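Local coordinates for protein threonine synthase (Brucella melitensis bv. 1, PDB 4F4F) that probably catalyses the pyridoxal-phosphate-dependent conversion of O-phospho-L-homoserine and water to L-threonine and phosphate, the last step of threonine biosynthesis, at residues 62-67 with 235-240; 136-141 with 160-165; 388-393 with 422-427. One frame throughout, in Å; residues are numbered along the deposited sequence.

Overall arrangement
The three contacts lie in separate parts of the chain and none touches another. Contact 3 is the one at the cofactor: H391 packs against pyridoxal-5'-phosphate. Contact 1 joins the N-terminal region to the cofactor-binding part of the enzyme, and the side chain of V236 stays about 12 Å from the bound cofactor. Contact 2 pairs two strands of the parallel five-stranded sheet; the side chain of I165 is about 12 Å from that of K117, the predicted cofactor-attachment lysine. Contacts 2 and 3 lie on opposite sides of the chain's centre, their centres about 37 Å apart. Contact 2 is nested in the loop that contact 1 closes. The nearest atoms of contacts 1 and 3 are about 11 Å apart.

Contact 1: residues 62-67 with 235-240; sequences AVLTPF and QVVYYF
V63 lays its methyl CG2 over a face of the F240 ring. The methyl stands 3.8 Å from the ring centroid, only 11° off the ring normal. This is a CH-pi contact made over the middle of the face and not at the edge. The other methyl, CG1, lies beside the same ring and also reaches V236. CG1 lies anti to the backbone N (chi1 161°) and meets V236 CG1 at 3.7 Å. V63 thus touches F240 with both methyls and V236 with CG1. CG1 of V63 also approaches CG2 of V237, at a looser 4.2 Å.

L64 adds a second point of packing beside the first. The leucine leaves its backbone beside the other helix, not aimed at it, but the end of the side chain swings nearer. V237 CG2 sits against the fork of the leucine: it is 3.6 Å from L64 CG and 3.7 Å from each of the methyls L64 CD1 and CD2. The two side chains meet at about a right angle. The five residues that touch are all buried, and the contact between them is apolar. The nearest CA atoms are those of V63 and V237, 6.4 Å apart.

The contact joins helix 56-64, in the N-terminal family region, to helix 236-245, in the pyridoxal-phosphate enzyme region. Other residues of helix 56-64 extend it: V237 also touches Y56 and A60, and F240 touches V59. Beyond F240, A271 of helix 263-274 packs on its side chain. On another side of helix 236-245, Y238 and Y239 reach L412 of strand 409-413, and Y239 meets F255 of strand 253-258 edge-to-face.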
loop_
_atom_site.group_PDB
_atom_site.type_symbol
_atom_site.label_atom_id
_atom_site.label_comp_id
_atom_site.label_asym_id
_atom_site.label_seq_id
_atom_site.Cartn_x
_atom_site.Cartn_y
_atom_site.Cartn_z
ATOM N N ALA A 62 0.419 -12.040 -16.304
ATOM C CA ALA A 62 -0.852 -12.004 -17.017
ATOM C C ALA A 62 -1.656 -10.768 -16.629
ATOM O O ALA A 62 -2.165 -10.059 -17.519
ATOM C CB ALA A 62 -1.667 -13.288 -16.789
ATOM N N VAL A 63 -1.748 -10.484 -15.333
ATOM C CA VAL A 63 -2.660 -9.449 -14.804
ATOM C C VAL A 63 -2.093 -8.032 -15.007
ATOM O O VAL A 63 -2.817 -7.080 -15.346
ATOM C CB VAL A 63 -3.010 -9.839 -13.317
ATOM C CG1 VAL A 63 -3.549 -8.715 -12.466
ATOM C CG2 VAL A 63 -3.972 -11.040 -13.363
ATOM N N LEU A 64 -0.788 -7.886 -14.834
ATOM C CA LEU A 64 -0.137 -6.592 -14.889
ATOM C C LEU A 64 0.324 -6.115 -16.276
ATOM O O LEU A 64 0.347 -4.897 -16.521
ATOM C CB LEU A 64 1.059 -6.541 -13.913
ATOM C CG LEU A 64 0.701 -6.818 -12.458
ATOM C CD1 LEU A 64 1.919 -6.699 -11.576
ATOM C CD2 LEU A 64 -0.443 -5.926 -11.935
ATOM N N THR A 65 0.715 -7.028 -17.165
ATOM C CA THR A 65 1.286 -6.630 -18.442
ATOM C C THR A 65 0.429 -5.605 -19.221
ATOM O O THR A 65 0.969 -4.632 -19.745
ATOM C CB THR A 65 1.621 -7.870 -19.325
ATOM O OG1 THR A 65 2.667 -8.595 -18.710
ATOM C CG2 THR A 65 2.096 -7.518 -20.740
ATOM N N PRO A 66 -0.908 -5.799 -19.262
ATOM C CA PRO A 66 -1.721 -4.858 -20.044
ATOM C C PRO A 66 -1.603 -3.433 -19.524
ATOM O O PRO A 66 -1.729 -2.495 -20.299
ATOM C CB PRO A 66 -3.156 -5.369 -19.891
ATOM C CG PRO A 66 -3.034 -6.781 -19.429
ATOM C CD PRO A 66 -1.671 -6.968 -18.806
ATOM N N PHE A 67 -1.401 -3.268 -18.218
ATOM C CA PHE A 67 -1.226 -1.942 -17.645
ATOM C C PHE A 67 0.026 -1.187 -18.101
ATOM O O PHE A 67 0.051 0.057 -18.029
ATOM C CB PHE A 67 -1.249 -1.999 -16.107
ATOM C CG PHE A 67 -2.592 -2.334 -15.530
ATOM C CD1 PHE A 67 -3.592 -1.392 -15.489
ATOM C CD2 PHE A 67 -2.855 -3.591 -15.020
ATOM C CE1 PHE A 67 -4.841 -1.684 -14.961
ATOM C CE2 PHE A 67 -4.097 -3.914 -14.479
ATOM C CZ PHE A 67 -5.097 -2.947 -14.433
ATOM N N GLN A 235 -0.855 -4.649 -6.415
ATOM C CA GLN A 235 -1.705 -5.248 -5.417
ATOM C C GLN A 235 -2.922 -5.952 -6.027
ATOM O O GLN A 235 -3.505 -6.835 -5.392
ATOM C CB GLN A 235 -2.114 -4.190 -4.433
ATOM C CG GLN A 235 -0.925 -3.653 -3.671
ATOM C CD GLN A 235 -1.338 -2.860 -2.456
ATOM O OE1 GLN A 235 -1.224 -1.638 -2.454
ATOM N NE2 GLN A 235 -1.900 -3.570 -1.399
ATOM N N VAL A 236 -3.223 -5.629 -7.280
ATOM C CA VAL A 236 -4.296 -6.303 -8.022
ATOM C C VAL A 236 -4.055 -7.827 -8.072
ATOM O O VAL A 236 -4.990 -8.621 -7.978
ATOM C CB VAL A 236 -4.403 -5.733 -9.442
ATOM C CG1 VAL A 236 -5.487 -6.482 -10.247
ATOM C CG2 VAL A 236 -4.712 -4.241 -9.412
ATOM N N VAL A 237 -2.783 -8.219 -8.123
ATOM C CA VAL A 237 -2.421 -9.579 -8.376
ATOM C C VAL A 237 -2.968 -10.538 -7.313
ATOM O O VAL A 237 -3.523 -11.587 -7.643
ATOM C CB VAL A 237 -0.893 -9.745 -8.525
ATOM C CG1 VAL A 237 -0.549 -11.209 -8.761
ATOM C CG2 VAL A 237 -0.362 -8.894 -9.717
ATOM N N TYR A 238 -2.787 -10.208 -6.037
ATOM C CA TYR A 238 -3.111 -11.189 -5.014
ATOM C C TYR A 238 -4.625 -11.402 -4.850
ATOM O O TYR A 238 -5.059 -12.426 -4.330
ATOM C CB TYR A 238 -2.400 -10.951 -3.707
ATOM C CG TYR A 238 -2.528 -9.582 -3.139
ATOM C CD1 TYR A 238 -3.713 -9.150 -2.592
ATOM C CD2 TYR A 238 -1.423 -8.761 -3.035
ATOM C CE1 TYR A 238 -3.813 -7.871 -2.037
ATOM C CE2 TYR A 238 -1.523 -7.508 -2.471
ATOM C CZ TYR A 238 -2.711 -7.074 -1.987
ATOM O OH TYR A 238 -2.775 -5.801 -1.407
ATOM N N TYR A 239 -5.413 -10.459 -5.345
ATOM C CA TYR A 239 -6.862 -10.708 -5.437
ATOM C C TYR A 239 -7.151 -11.823 -6.436
ATOM O O TYR A 239 -7.877 -12.759 -6.122
ATOM C CB TYR A 239 -7.623 -9.454 -5.808
ATOM C CG TYR A 239 -7.597 -8.448 -4.723
ATOM C CD1 TYR A 239 -8.552 -8.462 -3.723
ATOM C CD2 TYR A 239 -6.624 -7.463 -4.690
ATOM C CE1 TYR A 239 -8.528 -7.523 -2.716
ATOM C CE2 TYR A 239 -6.563 -6.543 -3.658
ATOM C CZ TYR A 239 -7.550 -6.579 -2.690
ATOM O OH TYR A 239 -7.552 -5.651 -1.710
ATOM N N PHE A 240 -6.503 -11.787 -7.597
ATOM C CA PHE A 240 -6.569 -12.902 -8.520
ATOM C C PHE A 240 -6.055 -14.234 -7.954
ATOM O O PHE A 240 -6.720 -15.272 -8.077
ATOM C CB PHE A 240 -5.818 -12.589 -9.831
ATOM C CG PHE A 240 -6.620 -11.721 -10.797
ATOM C CD1 PHE A 240 -6.654 -10.336 -10.658
ATOM C CD2 PHE A 240 -7.303 -12.286 -11.848
ATOM C CE1 PHE A 240 -7.354 -9.544 -11.553
ATOM C CE2 PHE A 240 -8.034 -11.501 -12.720
ATOM C CZ PHE A 240 -8.055 -10.137 -12.582
#

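Contact 2: residues 136-141 with 160-165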
loop_
_atom_site.group_PDB
_atom_site.type_symbol
_atom_site.label_atom_id
_atom_site.label_comp_id
_atom_site.label_asym_id
_atom_site.label_seq_id
_atom_site.Cartn_x
_atom_site.Cartn_y
_atom_site.Cartn_z
ATOM N N GLY A 136 17.964 7.280 -19.569
ATOM C CA GLY A 136 19.265 7.817 -19.172
ATOM C C GLY A 136 19.203 8.751 -17.982
ATOM O O GLY A 136 19.974 9.731 -17.896
ATOM N N GLU A 137 18.267 8.466 -17.078
ATOM C CA GLU A 137 18.049 9.301 -15.901
ATOM C C GLU A 137 18.333 8.523 -14.644
ATOM O O GLU A 137 18.467 7.276 -14.651
ATOM C CB GLU A 137 16.600 9.793 -15.848
ATOM C CG GLU A 137 16.313 10.927 -16.815
ATOM C CD GLU A 137 14.844 11.250 -16.883
ATOM O OE1 GLU A 137 14.125 10.881 -15.946
ATOM O OE2 GLU A 137 14.406 11.859 -17.876
ATOM N N ARG A 138 18.413 9.280 -13.559
ATOM C CA ARG A 138 18.545 8.742 -12.228
ATOM C C ARG A 138 17.504 9.463 -11.388
ATOM O O ARG A 138 16.892 10.434 -11.851
ATOM C CB ARG A 138 19.954 8.998 -11.678
ATOM C CG ARG A 138 21.072 8.503 -12.601
ATOM C CD ARG A 138 22.438 8.534 -11.938
ATOM N NE ARG A 138 22.311 7.849 -10.663
ATOM C CZ ARG A 138 22.490 6.544 -10.473
ATOM N NH1 ARG A 138 22.865 5.749 -11.470
ATOM N NH2 ARG A 138 22.292 6.039 -9.263
ATOM N N ALA A 139 17.277 8.970 -10.182
ATOM C CA ALA A 139 16.363 9.652 -9.246
ATOM C C ALA A 139 16.900 9.607 -7.821
ATOM O O ALA A 139 17.599 8.669 -7.443
ATOM C CB ALA A 139 14.972 9.047 -9.296
ATOM N N THR A 140 16.513 10.605 -7.027
ATOM C CA THR A 140 16.811 10.665 -5.609
ATOM C C THR A 140 15.448 10.494 -4.917
ATOM O O THR A 140 14.593 11.373 -4.993
ATOM C CB THR A 140 17.470 12.014 -5.248
ATOM O OG1 THR A 140 18.680 12.185 -6.011
ATOM C CG2 THR A 140 17.775 12.087 -3.749
ATOM N N ILE A 141 15.233 9.327 -4.320
ATOM C CA ILE A 141 13.973 9.018 -3.603
ATOM C C ILE A 141 14.058 9.597 -2.210
ATOM O O ILE A 141 15.028 9.337 -1.494
ATOM C CB ILE A 141 13.720 7.500 -3.485
ATOM C CG1 ILE A 141 13.864 6.804 -4.873
ATOM C CG2 ILE A 141 12.352 7.238 -2.819
ATOM C CD1 ILE A 141 12.776 7.133 -5.858
ATOM N N ARG A 160 19.152 -0.897 -6.054
ATOM C CA ARG A 160 18.757 -0.567 -7.405
ATOM C C ARG A 160 19.916 0.245 -8.044
ATOM O O ARG A 160 20.739 0.863 -7.329
ATOM C CB ARG A 160 17.409 0.184 -7.459
ATOM C CG ARG A 160 16.216 -0.520 -6.796
ATOM C CD ARG A 160 15.630 -1.680 -7.583
ATOM N NE ARG A 160 16.533 -2.834 -7.665
ATOM C CZ ARG A 160 16.671 -3.770 -6.728
ATOM N NH1 ARG A 160 17.518 -4.767 -6.942
ATOM N NH2 ARG A 160 15.964 -3.746 -5.577
ATOM N N ASP A 161 19.994 0.226 -9.366
ATOM C CA ASP A 161 21.091 0.859 -10.067
ATOM C C ASP A 161 20.916 2.387 -10.215
ATOM O O ASP A 161 21.892 3.122 -10.135
ATOM C CB ASP A 161 21.284 0.213 -11.449
ATOM C CG ASP A 161 21.539 -1.315 -11.376
ATOM O OD1 ASP A 161 22.104 -1.816 -10.369
ATOM O OD2 ASP A 161 21.187 -2.019 -12.355
ATOM N N ASN A 162 19.688 2.852 -10.421
ATOM C CA ASN A 162 19.445 4.226 -10.888
ATOM C C ASN A 162 18.836 5.182 -9.844
ATOM O O ASN A 162 18.465 6.313 -10.188
ATOM C CB ASN A 162 18.595 4.191 -12.161
ATOM C CG ASN A 162 19.286 3.418 -13.276
ATOM O OD1 ASN A 162 18.734 2.492 -13.875
ATOM N ND2 ASN A 162 20.509 3.755 -13.511
ATOM N N THR A 163 18.790 4.722 -8.592
ATOM C CA THR A 163 18.196 5.475 -7.482
ATOM C C THR A 163 19.103 5.457 -6.254
ATOM O O THR A 163 19.959 4.568 -6.110
ATOM C CB THR A 163 16.802 4.942 -7.085
ATOM O OG1 THR A 163 16.893 3.553 -6.740
ATOM C CG2 THR A 163 15.807 5.151 -8.221
ATOM N N ASP A 164 18.981 6.524 -5.459
ATOM C CA ASP A 164 19.538 6.625 -4.104
ATOM C C ASP A 164 18.318 7.012 -3.256
ATOM O O ASP A 164 17.481 7.842 -3.681
ATOM C CB ASP A 164 20.631 7.694 -4.020
ATOM C CG ASP A 164 21.839 7.354 -4.892
ATOM O OD1 ASP A 164 22.567 6.418 -4.545
ATOM O OD2 ASP A 164 22.038 7.988 -5.955
ATOM N N ILE A 165 18.203 6.399 -2.095
ATOM C CA ILE A 165 17.060 6.621 -1.245
ATOM C C ILE A 165 17.463 7.194 0.107
ATOM O O ILE A 165 18.448 6.744 0.725
ATOM C CB ILE A 165 16.212 5.332 -1.120
ATOM C CG1 ILE A 165 14.937 5.589 -0.287
ATOM C CG2 ILE A 165 17.070 4.229 -0.543
ATOM C CD1 ILE A 165 13.780 4.617 -0.450
HETATM O O HOH W 1 20.745 8.192 -8.013
#
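R138 and A139 meet D161–D164 just where two neighbouring parallel strands begin. Strand 139-144, helix 148-157 and strand 163-170 form a beta-alpha-beta unit of the parallel five-stranded sheet. The axes of 139-141 and 163-165 run 20° apart and approach to 4.7 Å.

Backbone hydrogen bonds set the register. A139 N donates to N162 O at 2.9 Å, and A139 O accepts from D164 N. I141 N then donates to D164 O at 2.8 Å. A139 thus bonds to the residues on both sides of its partner T163, as parallel pairing requires. CA–H groups of T163 and I165 add contacts to the carbonyls of A139 and I141.

Apolar contacts lie on the sheet face carrying A139, I141, T163 and I165. I141 CG2 meets I165 CD1 at 3.8 Å. The I165 chain reaches across because its CG1 stands anti to the backbone N (chi1 -176°). I141 CG1 also lies near T163 CB. F157 of helix 148-157 packs on I141, T163 and I165, so the connecting helix packs on this face, together with M128 and L132 of helix 117-134.

Charged and polar groups gather at R138 and, on the other face, at T140 and D164. T140 OG1 bonds to L219 O and S466 OG. D164 OD1 forms a salt bridge with R467 NE, while its OD2 has a long salt bridge to R138 NH2 at 3.8 Å. A water also accepts from R138 NH2 and donates to A139 O.

The arginine chain bends at chi3 (51°), which folds its guanidinium over D161 and N162, just ahead of the second strand. N162 C lies over one face of that group. Its NH1 and NH2 both donate end-on to the single atom D161 O, each at 3.1 Å, through bent bonds from opposite faces of the carbonyl plane.

Contact 3: residues 388-393 with 422-427. With PLP (pyridoxal-5'-phosphate), chain C.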
loop_
_atom_site.group_PDB
_atom_site.type_symbol
_atom_site.label_atom_id
_atom_site.label_comp_id
_atom_site.label_asym_id
_atom_site.label_seq_id
_atom_site.Cartn_x
_atom_site.Cartn_y
_atom_site.Cartn_z
ATOM N N LEU A 388 -2.702 -13.336 15.024
ATOM C CA LEU A 388 -2.849 -12.124 14.215
ATOM C C LEU A 388 -2.140 -10.906 14.830
ATOM O O LEU A 388 -2.138 -10.699 16.050
ATOM C CB LEU A 388 -4.335 -11.758 14.088
ATOM C CG LEU A 388 -5.247 -12.718 13.333
ATOM C CD1 LEU A 388 -6.638 -12.777 13.955
ATOM C CD2 LEU A 388 -5.284 -12.347 11.839
ATOM N N ASP A 389 -1.616 -10.060 13.952
ATOM C CA ASP A 389 -1.235 -8.711 14.326
ATOM C C ASP A 389 -2.542 -7.879 14.470
ATOM O O ASP A 389 -3.641 -8.322 14.071
ATOM C CB ASP A 389 -0.237 -8.111 13.301
ATOM C CG ASP A 389 -0.852 -7.025 12.447
ATOM O OD1 ASP A 389 -0.559 -5.846 12.692
ATOM O OD2 ASP A 389 -1.643 -7.355 11.543
ATOM N N PRO A 390 -2.442 -6.663 15.009
ATOM C CA PRO A 390 -3.665 -5.858 15.225
ATOM C C PRO A 390 -4.376 -5.375 13.950
ATOM O O PRO A 390 -5.590 -5.444 13.885
ATOM C CB PRO A 390 -3.181 -4.672 16.059
ATOM C CG PRO A 390 -1.697 -4.749 16.101
ATOM C CD PRO A 390 -1.263 -6.102 15.689
ATOM N N HIS A 391 -3.627 -4.941 12.940
ATOM C CA HIS A 391 -4.233 -4.510 11.691
ATOM C C HIS A 391 -5.031 -5.671 11.087
ATOM O O HIS A 391 -6.190 -5.516 10.679
ATOM C CB HIS A 391 -3.180 -4.026 10.684
ATOM C CG HIS A 391 -2.245 -2.955 11.199
ATOM N ND1 HIS A 391 -1.152 -3.229 11.950
ATOM C CD2 HIS A 391 -2.255 -1.580 11.015
ATOM C CE1 HIS A 391 -0.504 -2.089 12.220
ATOM N NE2 HIS A 391 -1.190 -1.075 11.658
ATOM N N SER A 392 -4.415 -6.843 11.033
ATOM C CA SER A 392 -5.062 -8.022 10.471
ATOM C C SER A 392 -6.258 -8.480 11.292
ATOM O O SER A 392 -7.278 -8.889 10.742
ATOM C CB SER A 392 -4.060 -9.161 10.365
ATOM O OG SER A 392 -2.893 -8.749 9.658
ATOM N N ALA A 393 -6.155 -8.350 12.608
ATOM C CA ALA A 393 -7.269 -8.685 13.473
ATOM C C ALA A 393 -8.460 -7.759 13.240
ATOM O O ALA A 393 -9.603 -8.197 13.340
ATOM C CB ALA A 393 -6.838 -8.679 14.935
ATOM N N ASP A 422 4.017 -5.397 20.986
ATOM C CA ASP A 422 3.413 -4.856 22.230
ATOM C C ASP A 422 1.903 -5.112 22.276
ATOM O O ASP A 422 1.341 -5.565 23.300
ATOM C CB ASP A 422 3.638 -3.340 22.374
ATOM C CG ASP A 422 5.076 -2.973 22.722
ATOM O OD1 ASP A 422 5.895 -3.867 22.984
ATOM O OD2 ASP A 422 5.372 -1.756 22.738
ATOM N N ALA A 423 1.249 -4.772 21.180
ATOM C CA ALA A 423 -0.189 -4.899 21.100
ATOM C C ALA A 423 -0.576 -6.376 21.124
ATOM O O ALA A 423 -1.547 -6.743 21.752
ATOM C CB ALA A 423 -0.699 -4.243 19.842
ATOM N N VAL A 424 0.200 -7.221 20.457
ATOM C CA VAL A 424 -0.129 -8.654 20.386
ATOM C C VAL A 424 0.019 -9.238 21.797
ATOM O O VAL A 424 -0.858 -9.958 22.264
ATOM C CB VAL A 424 0.753 -9.412 19.376
ATOM C CG1 VAL A 424 0.498 -10.915 19.433
ATOM C CG2 VAL A 424 0.526 -8.882 17.965
ATOM N N LYS A 425 1.106 -8.892 22.476
ATOM C CA LYS A 425 1.365 -9.387 23.843
ATOM C C LYS A 425 0.258 -8.947 24.803
ATOM O O LYS A 425 -0.263 -9.767 25.617
ATOM C CB LYS A 425 2.743 -8.888 24.336
ATOM C CG LYS A 425 3.084 -9.199 25.798
ATOM C CD LYS A 425 3.892 -10.490 25.922
ATOM C CE LYS A 425 4.114 -10.932 27.359
ATOM N NZ LYS A 425 5.464 -10.579 27.900
ATOM N N ALA A 426 -0.080 -7.657 24.729
ATOM C CA ALA A 426 -1.172 -7.088 25.530
ATOM C C ALA A 426 -2.482 -7.844 25.268
ATOM O O ALA A 426 -3.225 -8.115 26.186
ATOM C CB ALA A 426 -1.347 -5.593 25.244
ATOM N N ALA A 427 -2.731 -8.225 24.023
ATOM C CA ALA A 427 -3.992 -8.870 23.664
ATOM C C ALA A 427 -4.092 -10.299 24.146
ATOM O O ALA A 427 -5.158 -10.733 24.573
ATOM C CB ALA A 427 -4.203 -8.836 22.146
HETATM N N1 PLP C . -2.213 -2.530 7.439
HETATM C C2 PLP C . -0.833 -2.395 7.486
HETATM C C2A PLP C . 0.078 -3.309 8.276
HETATM C C3 PLP C . -0.183 -1.307 6.699
HETATM O O3 PLP C . 1.191 -1.176 6.736
HETATM C C4 PLP C . -1.092 -0.394 5.916
HETATM C C4A PLP C . -0.574 0.729 5.076
HETATM C C5 PLP C . -2.556 -0.638 5.928
HETATM C C6 PLP C . -3.030 -1.725 6.700
HETATM C C5A PLP C . -3.479 0.263 5.082
HETATM O O4P PLP C . -3.248 0.168 3.615
HETATM P P PLP C . -3.903 1.149 2.468
HETATM O O1P PLP C . -5.397 1.156 2.752
HETATM O O2P PLP C . -3.227 2.484 2.712
HETATM O O3P PLP C . -3.559 0.584 1.106
#
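P390 and V424 pack at about a right angle, with V424 CG2 4.0 Å from P390 CD. The preceding residue, A423, joins in, its CB lying 3.9 Å from P390 CG. The same V424 methyl, held anti to its carbonyl carbon, sits 3.8 Å from L388 O. That carbonyl is buried here and has no polar partner in the model. The contact is small and apolar, and it lies against the first turn of helix 390-402.

D389 caps that turn. It is the N-cap residue, and its carboxylate faces the helix start. OD2 accepts from S392 N at 2.9 Å and from S392 OG at 2.7 Å. The amide arrives from above the carboxylate plane, the hydroxyl nearly along the C–O axis. OD1 takes a weak bond from H391 N. It also accepts from H391 ND1 at 2.8 Å, through its syn lone pair, with the carboxylate oxygen lying in the imidazole plane. This bond is nearly straight, at 173°.

Further out, H391 NE2 bonds to S312 N, so both ring nitrogens are held and the ring's rotation is fixed. One face of the ring then meets pyridoxal-5'-phosphate: C2A of the cofactor lies 3.7 Å above its plane, offset toward the rim. T414, which binds the cofactor, also touches H391.

ND1 donates to the carboxylate and NE2 pairs with the backbone N of S312. H391 therefore meets the cofactor by van der Waals contact of its ring face and CB, with both nitrogens already engaged by protein.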